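Local coordinates for protein ORF10 (PDB 6RIW) that forms the ketosynthase and chain length factor part of a bacterial polyunsaturated fatty acid synthase, and probably joins acyl units on an acyl carrier protein, at residues Ala104-Gly108 and Ser109-Glu113; Leu300-Thr304 and Lys305-Leu309. All coordinates share one frame; numbering follows the deposited sequence.

Contact 1: residues Ala104-Gly108 and Ser109-Glu113; sequences AGYWG and STALE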
ATOM      1  N   ALA A 104     -12.597 -15.130  18.468  1.00 21.00           N
ATOM      2  CA  ALA A 104     -12.544 -16.496  17.960  1.00 21.02           C
ATOM      3  C   ALA A 104     -12.063 -17.492  19.001  1.00 20.82           C
ATOM      4  O   ALA A 104     -12.243 -18.698  18.808  1.00 24.77           O
ATOM      5  CB  ALA A 104     -11.641 -16.574  16.726  1.00 18.84           C
ATOM      6  N   GLY A 105     -11.444 -17.021  20.077  1.00 20.88           N
ATOM      7  CA  GLY A 105     -10.960 -17.901  21.118  1.00 23.54           C
ATOM      8  C   GLY A 105      -9.546 -18.381  20.922  1.00 23.49           C
ATOM      9  O   GLY A 105      -9.185 -19.435  21.453  1.00 21.84           O
ATOM     10  N   TYR A 106      -8.723 -17.637  20.172  1.00 19.55           N
ATOM     11  CA  TYR A 106      -7.373 -18.077  19.838  1.00 17.81           C
ATOM     12  C   TYR A 106      -6.301 -17.073  20.240  1.00 20.11           C
ATOM     13  O   TYR A 106      -5.129 -17.273  19.901  1.00 20.74           O
ATOM     14  CB  TYR A 106      -7.266 -18.390  18.338  1.00 20.83           C
ATOM     15  CG  TYR A 106      -8.003 -19.663  17.992  1.00 23.13           C
ATOM     16  CD1 TYR A 106      -7.415 -20.907  18.217  1.00 26.37           C
ATOM     17  CD2 TYR A 106      -9.295 -19.629  17.487  1.00 22.19           C
ATOM     18  CE1 TYR A 106      -8.096 -22.084  17.930  1.00 27.37           C
ATOM     19  CE2 TYR A 106      -9.993 -20.807  17.198  1.00 24.23           C
ATOM     20  CZ  TYR A 106      -9.386 -22.027  17.423  1.00 29.12           C
ATOM     21  OH  TYR A 106     -10.063 -23.197  17.150  1.00 29.23           O
ATOM     22  N   TRP A 107      -6.647 -16.026  20.982  1.00 19.64           N
ATOM     23  CA  TRP A 107      -5.619 -15.120  21.481  1.00 21.88           C
ATOM     24  C   TRP A 107      -4.616 -15.885  22.340  1.00 25.97           C
ATOM     25  O   TRP A 107      -4.994 -16.538  23.320  1.00 23.15           O
ATOM     26  CB  TRP A 107      -6.248 -13.988  22.281  1.00 20.77           C
ATOM     27  CG  TRP A 107      -5.229 -12.955  22.696  1.00 20.63           C
ATOM     28  CD1 TRP A 107      -4.763 -12.715  23.959  1.00 24.41           C
ATOM     29  CD2 TRP A 107      -4.522 -12.057  21.826  1.00 21.73           C
ATOM     30  NE1 TRP A 107      -3.819 -11.711  23.929  1.00 24.66           N
ATOM     31  CE2 TRP A 107      -3.650 -11.294  22.632  1.00 22.25           C
ATOM     32  CE3 TRP A 107      -4.543 -11.826  20.443  1.00 20.47           C
ATOM     33  CZ2 TRP A 107      -2.817 -10.301  22.103  1.00 23.37           C
ATOM     34  CZ3 TRP A 107      -3.709 -10.835  19.916  1.00 18.15           C
ATOM     35  CH2 TRP A 107      -2.860 -10.089  20.748  1.00 21.14           C
ATOM     36  N   GLY A 108      -3.337 -15.820  21.974  1.00 23.89           N
ATOM     37  CA  GLY A 108      -2.312 -16.509  22.736  1.00 24.15           C
ATOM     38  C   GLY A 108      -2.238 -18.009  22.529  1.00 28.13           C
ATOM     39  O   GLY A 108      -1.547 -18.696  23.295  1.00 28.76           O
ATOM     40  N   SER A 109      -2.912 -18.535  21.511  1.00 22.33           N
ATOM     41  CA  SER A 109      -2.942 -19.963  21.228  1.00 22.68           C
ATOM     42  C   SER A 109      -1.705 -20.411  20.452  1.00 27.78           C
ATOM     43  O   SER A 109      -1.151 -19.670  19.631  1.00 24.79           O
ATOM     44  CB  SER A 109      -4.217 -20.289  20.437  1.00 25.76           C
ATOM     45  OG  SER A 109      -4.217 -21.610  19.934  1.00 29.78           O
ATOM     46  N   THR A 110      -1.265 -21.646  20.722  1.00 26.82           N
ATOM     47  CA  THR A 110      -0.190 -22.217  19.923  1.00 24.48           C
ATOM     48  C   THR A 110      -0.617 -22.415  18.478  1.00 21.94           C
ATOM     49  O   THR A 110       0.247 -22.508  17.595  1.00 29.09           O
ATOM     50  CB  THR A 110       0.279 -23.552  20.513  1.00 26.29           C
ATOM     51  OG1 THR A 110      -0.825 -24.457  20.538  1.00 30.61           O
ATOM     52  CG2 THR A 110       0.794 -23.357  21.931  1.00 29.14           C
ATOM     53  N   ALA A 111      -1.925 -22.462  18.217  1.00 22.58           N
ATOM     54  CA  ALA A 111      -2.423 -22.518  16.851  1.00 23.68           C
ATOM     55  C   ALA A 111      -1.992 -21.311  16.023  1.00 19.71           C
ATOM     56  O   ALA A 111      -2.019 -21.374  14.787  1.00 22.97           O
ATOM     57  CB  ALA A 111      -3.945 -22.599  16.857  1.00 26.13           C
ATOM     58  N   LEU A 112      -1.637 -20.208  16.670  1.00 20.90           N
ATOM     59  CA  LEU A 112      -1.192 -19.035  15.927  1.00 20.14           C
ATOM     60  C   LEU A 112       0.117 -19.272  15.189  1.00 20.44           C
ATOM     61  O   LEU A 112       0.428 -18.510  14.270  1.00 19.29           O
ATOM     62  CB  LEU A 112      -1.087 -17.835  16.873  1.00 19.02           C
ATOM     63  CG  LEU A 112      -2.413 -17.450  17.537  1.00 20.72           C
ATOM     64  CD1 LEU A 112      -2.262 -16.227  18.459  1.00 23.62           C
ATOM     65  CD2 LEU A 112      -3.514 -17.247  16.512  1.00 20.63           C
ATOM     66  N   GLU A 113       0.855 -20.342  15.517  1.00 20.44           N
ATOM     67  CA  GLU A 113       2.046 -20.694  14.753  1.00 22.68           C
ATOM     68  C   GLU A 113       1.734 -20.910  13.280  1.00 20.50           C
ATOM     69  O   GLU A 113       2.590 -20.675  12.419  1.00 21.62           O
ATOM     70  CB  GLU A 113       2.689 -21.943  15.345  1.00 28.12           C
ATOM     71  CG  GLU A 113       4.025 -22.305  14.721  1.00 36.29           C
ATOM     72  CD  GLU A 113       4.908 -23.115  15.668  1.00 50.37           C
ATOM     73  OE1 GLU A 113       4.351 -23.881  16.498  1.00 44.72           O
ATOM     74  OE2 GLU A 113       6.157 -22.977  15.577  1.00 53.76           O
TER
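The ring of Tyr-106 lies against Ser-109 along one edge: its CD1 comes to 3.7 Å from Ser-109 OG, which sits near the ring plane. The methyl of Ala-111 approaches the same carbon obliquely, Tyr-106 CD1 to Ala-111 CB being 4.1 Å. Tyrosine suits this place because its flank can pack on small side chains while its hydroxyl reaches on to Asp-279, to which it is hydrogen-bonded. From Tyr-106 to Ser-109 the backbone makes a type II beta turn. The turn is closed by Ser-109 N bonding to Tyr-106 O at 3.0 Å. Gly-108, with phi 76°, occupies the third position of the turn, where the positive phi that glycine adopts easily is required. Gly-105 does a similar service just before, as the C-prime residue of the Schellman motif that ends helix 88-104. Ser-109 then starts the next element: its OG, held anti to its own N (chi1 170°), turns forward and accepts from Ala-111 N at 3.0 Å. This ST turn leads into the 3-10 segment that begins at Thr-110. Across the turn, the branched end of Leu-112 covers the Tyr-106 carbonyl, its CD1 lying 3.4 Å from Tyr-106 O, while Leu-112 CD2 faces Tyr-106 CB at 4.3 Å. Leucine fits here as a buried, forked apolar side chain that also rests on Leu-101 of helix 88-104 and on Met-217 of strand 217-224.

Contact 2: residues Leu300-Thr304 and Lys305-Leu309; sequences LSPNT and KGQVL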
ATOM      1  N   LEU A 300     -10.279   6.728 -12.405  1.00 24.99           N
ATOM      2  CA  LEU A 300     -11.212   6.898 -11.295  1.00 27.21           C
ATOM      3  C   LEU A 300     -12.642   6.471 -11.628  1.00 29.05           C
ATOM      4  O   LEU A 300     -13.501   6.497 -10.741  1.00 30.45           O
ATOM      5  CB  LEU A 300     -11.199   8.356 -10.811  1.00 32.55           C
ATOM      6  CG  LEU A 300      -9.907   8.837 -10.142  1.00 31.28           C
ATOM      7  CD1 LEU A 300     -10.063  10.265  -9.600  1.00 28.19           C
ATOM      8  CD2 LEU A 300      -9.463   7.877  -9.035  1.00 27.87           C
ATOM      9  N   SER A 301     -12.910   6.034 -12.859  1.00 28.17           N
ATOM     10  CA  SER A 301     -14.286   5.767 -13.288  1.00 27.69           C
ATOM     11  C   SER A 301     -14.539   4.277 -13.455  1.00 28.89           C
ATOM     12  O   SER A 301     -13.730   3.585 -14.088  1.00 31.77           O
ATOM     13  CB  SER A 301     -14.581   6.485 -14.608  1.00 31.98           C
ATOM     14  OG  SER A 301     -14.118   7.826 -14.565  1.00 36.80           O
ATOM     15  N   PRO A 302     -15.653   3.761 -12.949  1.00 27.09           N
ATOM     16  CA  PRO A 302     -15.920   2.320 -13.049  1.00 26.94           C
ATOM     17  C   PRO A 302     -16.369   1.915 -14.445  1.00 29.45           C
ATOM     18  O   PRO A 302     -16.952   2.702 -15.194  1.00 28.86           O
ATOM     19  CB  PRO A 302     -17.048   2.102 -12.038  1.00 27.72           C
ATOM     20  CG  PRO A 302     -17.767   3.431 -12.024  1.00 28.49           C
ATOM     21  CD  PRO A 302     -16.717   4.481 -12.226  1.00 30.64           C
ATOM     22  N   ASN A 303     -16.084   0.657 -14.776  1.00 26.96           N
ATOM     23  CA  ASN A 303     -16.385   0.064 -16.075  1.00 29.26           C
ATOM     24  C   ASN A 303     -17.331  -1.102 -15.843  1.00 27.35           C
ATOM     25  O   ASN A 303     -16.987  -2.054 -15.136  1.00 22.99           O
ATOM     26  CB  ASN A 303     -15.101  -0.408 -16.764  1.00 28.30           C
ATOM     27  CG  ASN A 303     -15.295  -0.746 -18.233  1.00 31.60           C
ATOM     28  OD1 ASN A 303     -16.361  -1.204 -18.647  1.00 29.40           O
ATOM     29  ND2 ASN A 303     -14.241  -0.539 -19.031  1.00 32.54           N
ATOM     30  N   THR A 304     -18.525  -1.033 -16.433  1.00 22.35           N
ATOM     31  CA  THR A 304     -19.487  -2.097 -16.177  1.00 22.50           C
ATOM     32  C   THR A 304     -18.972  -3.460 -16.651  1.00 23.32           C
ATOM     33  O   THR A 304     -19.333  -4.486 -16.066  1.00 22.80           O
ATOM     34  CB  THR A 304     -20.838  -1.759 -16.825  1.00 26.67           C
ATOM     35  OG1 THR A 304     -21.812  -2.749 -16.450  1.00 27.89           O
ATOM     36  CG2 THR A 304     -20.713  -1.695 -18.346  1.00 27.87           C
ATOM     37  N   LYS A 305     -18.095  -3.499 -17.662  1.00 23.34           N
ATOM     38  CA  LYS A 305     -17.638  -4.801 -18.163  1.00 27.35           C
ATOM     39  C   LYS A 305     -16.854  -5.568 -17.099  1.00 26.39           C
ATOM     40  O   LYS A 305     -17.023  -6.785 -16.956  1.00 25.71           O
ATOM     41  CB  LYS A 305     -16.799  -4.642 -19.437  1.00 29.44           C
ATOM     42  CG  LYS A 305     -15.404  -4.041 -19.234  1.00 39.06           C
ATOM     43  CD  LYS A 305     -14.736  -3.596 -20.546  1.00 37.86           C
ATOM     44  CE  LYS A 305     -13.815  -4.652 -21.106  1.00 39.29           C
ATOM     45  NZ  LYS A 305     -12.399  -4.396 -20.677  1.00 36.47           N
ATOM     46  N   GLY A 306     -16.001  -4.877 -16.334  1.00 27.25           N
ATOM     47  CA  GLY A 306     -15.262  -5.557 -15.283  1.00 24.96           C
ATOM     48  C   GLY A 306     -16.142  -5.995 -14.134  1.00 21.01           C
ATOM     49  O   GLY A 306     -15.861  -7.008 -13.482  1.00 22.88           O
ATOM     50  N   GLN A 307     -17.210  -5.237 -13.852  1.00 19.92           N
ATOM     51  CA  GLN A 307     -18.108  -5.604 -12.762  1.00 20.64           C
ATOM     52  C   GLN A 307     -18.928  -6.840 -13.102  1.00 22.00           C
ATOM     53  O   GLN A 307     -19.073  -7.738 -12.269  1.00 18.85           O
ATOM     54  CB  GLN A 307     -19.022  -4.429 -12.419  1.00 20.50           C
ATOM     55  CG  GLN A 307     -18.213  -3.167 -12.031  1.00 21.42           C
ATOM     56  CD  GLN A 307     -19.101  -1.991 -11.668  1.00 27.45           C
ATOM     57  OE1 GLN A 307     -20.325  -2.043 -11.862  1.00 25.87           O
ATOM     58  NE2 GLN A 307     -18.492  -0.912 -11.153  1.00 22.56           N
ATOM     59  N   VAL A 308     -19.522  -6.883 -14.295  1.00 22.89           N
ATOM     60  CA  VAL A 308     -20.203  -8.108 -14.707  1.00 21.03           C
ATOM     61  C   VAL A 308     -19.231  -9.285 -14.675  1.00 20.97           C
ATOM     62  O   VAL A 308     -19.564 -10.370 -14.186  1.00 21.68           O
ATOM     63  CB  VAL A 308     -20.837  -7.922 -16.104  1.00 23.61           C
ATOM     64  CG1 VAL A 308     -21.351  -9.265 -16.653  1.00 27.87           C
ATOM     65  CG2 VAL A 308     -21.964  -6.883 -16.045  1.00 23.30           C
ATOM     66  N   LEU A 309     -17.992  -9.074 -15.139  1.00 23.12           N
ATOM     67  CA  LEU A 309     -17.029 -10.171 -15.151  1.00 21.41           C
ATOM     68  C   LEU A 309     -16.772 -10.715 -13.748  1.00 19.98           C
ATOM     69  O   LEU A 309     -16.720 -11.933 -13.554  1.00 20.04           O
ATOM     70  CB  LEU A 309     -15.724  -9.722 -15.804  1.00 21.19           C
ATOM     71  CG  LEU A 309     -14.588 -10.751 -15.815  1.00 20.85           C
ATOM     72  CD1 LEU A 309     -14.928 -12.012 -16.654  1.00 24.57           C
ATOM     73  CD2 LEU A 309     -13.291 -10.105 -16.301  1.00 22.51           C
TER
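Lys-305 runs its aliphatic chain past the amide of Asn-303, crossing it at a slant. Lys-305 CB stands 3.6 Å from Asn-303 OD1. Lys-305 CG, placed between the backbone N and the carbonyl carbon (chi1 72°), comes to 3.1 Å from the same Asn-303 OD1, and Lys-305 CD moves on to 3.4 Å from Asn-303 ND2. The chain bends about its CG-CD and CD-CE bonds, and NZ leaves the amide to bond to the carbonyl O of Asp-293 and to form a salt bridge with Asp-654. Lysine thus serves with both its long methylene chain and its charge. Asn-303 is the N-cap of helix 304-318: its OD1 accepts from Lys-305 N at 3.0 Å, the donor tilted 34° from the amide carbonyl plane. Asparagine suits the cap because its short side chain can supply an acceptor to an N-H of the first turn. Regular helical bonding follows with Val-308 N to Thr-304 O, 3.0 Å long. Gln-307 extends back along the turn until its NE2 meets Pro-302 CB at 3.5 Å, while Gln-307 OE1 and Thr-304 OG1 both bond to Ser-345 OG. Helix 336-350, which carries that serine, also packs on Pro-302 through Lys-337 and Val-341, and the cap residue is tied by its N to Asp-293, just after strand 283-292.

In the fold
Both contacts belong to the first of the two ketosynthase-like halves of this didomain, contact 1 in its N-terminal ketoacyl synthase region and contact 2 in its C-terminal one. Contact 1 comes first along the chain, in the loop between helix 88-104 and strand 115-120; contact 2 follows, where the loop after strand 283-292 enters helix 304-318. Their centres are 40 Å apart and their nearest atoms about 31 Å, so they do not touch. One passes from the end of a helix towards a strand, the other from a strand into a helix: two connections of the layered thiolase-like fold, both away from the magnesium site.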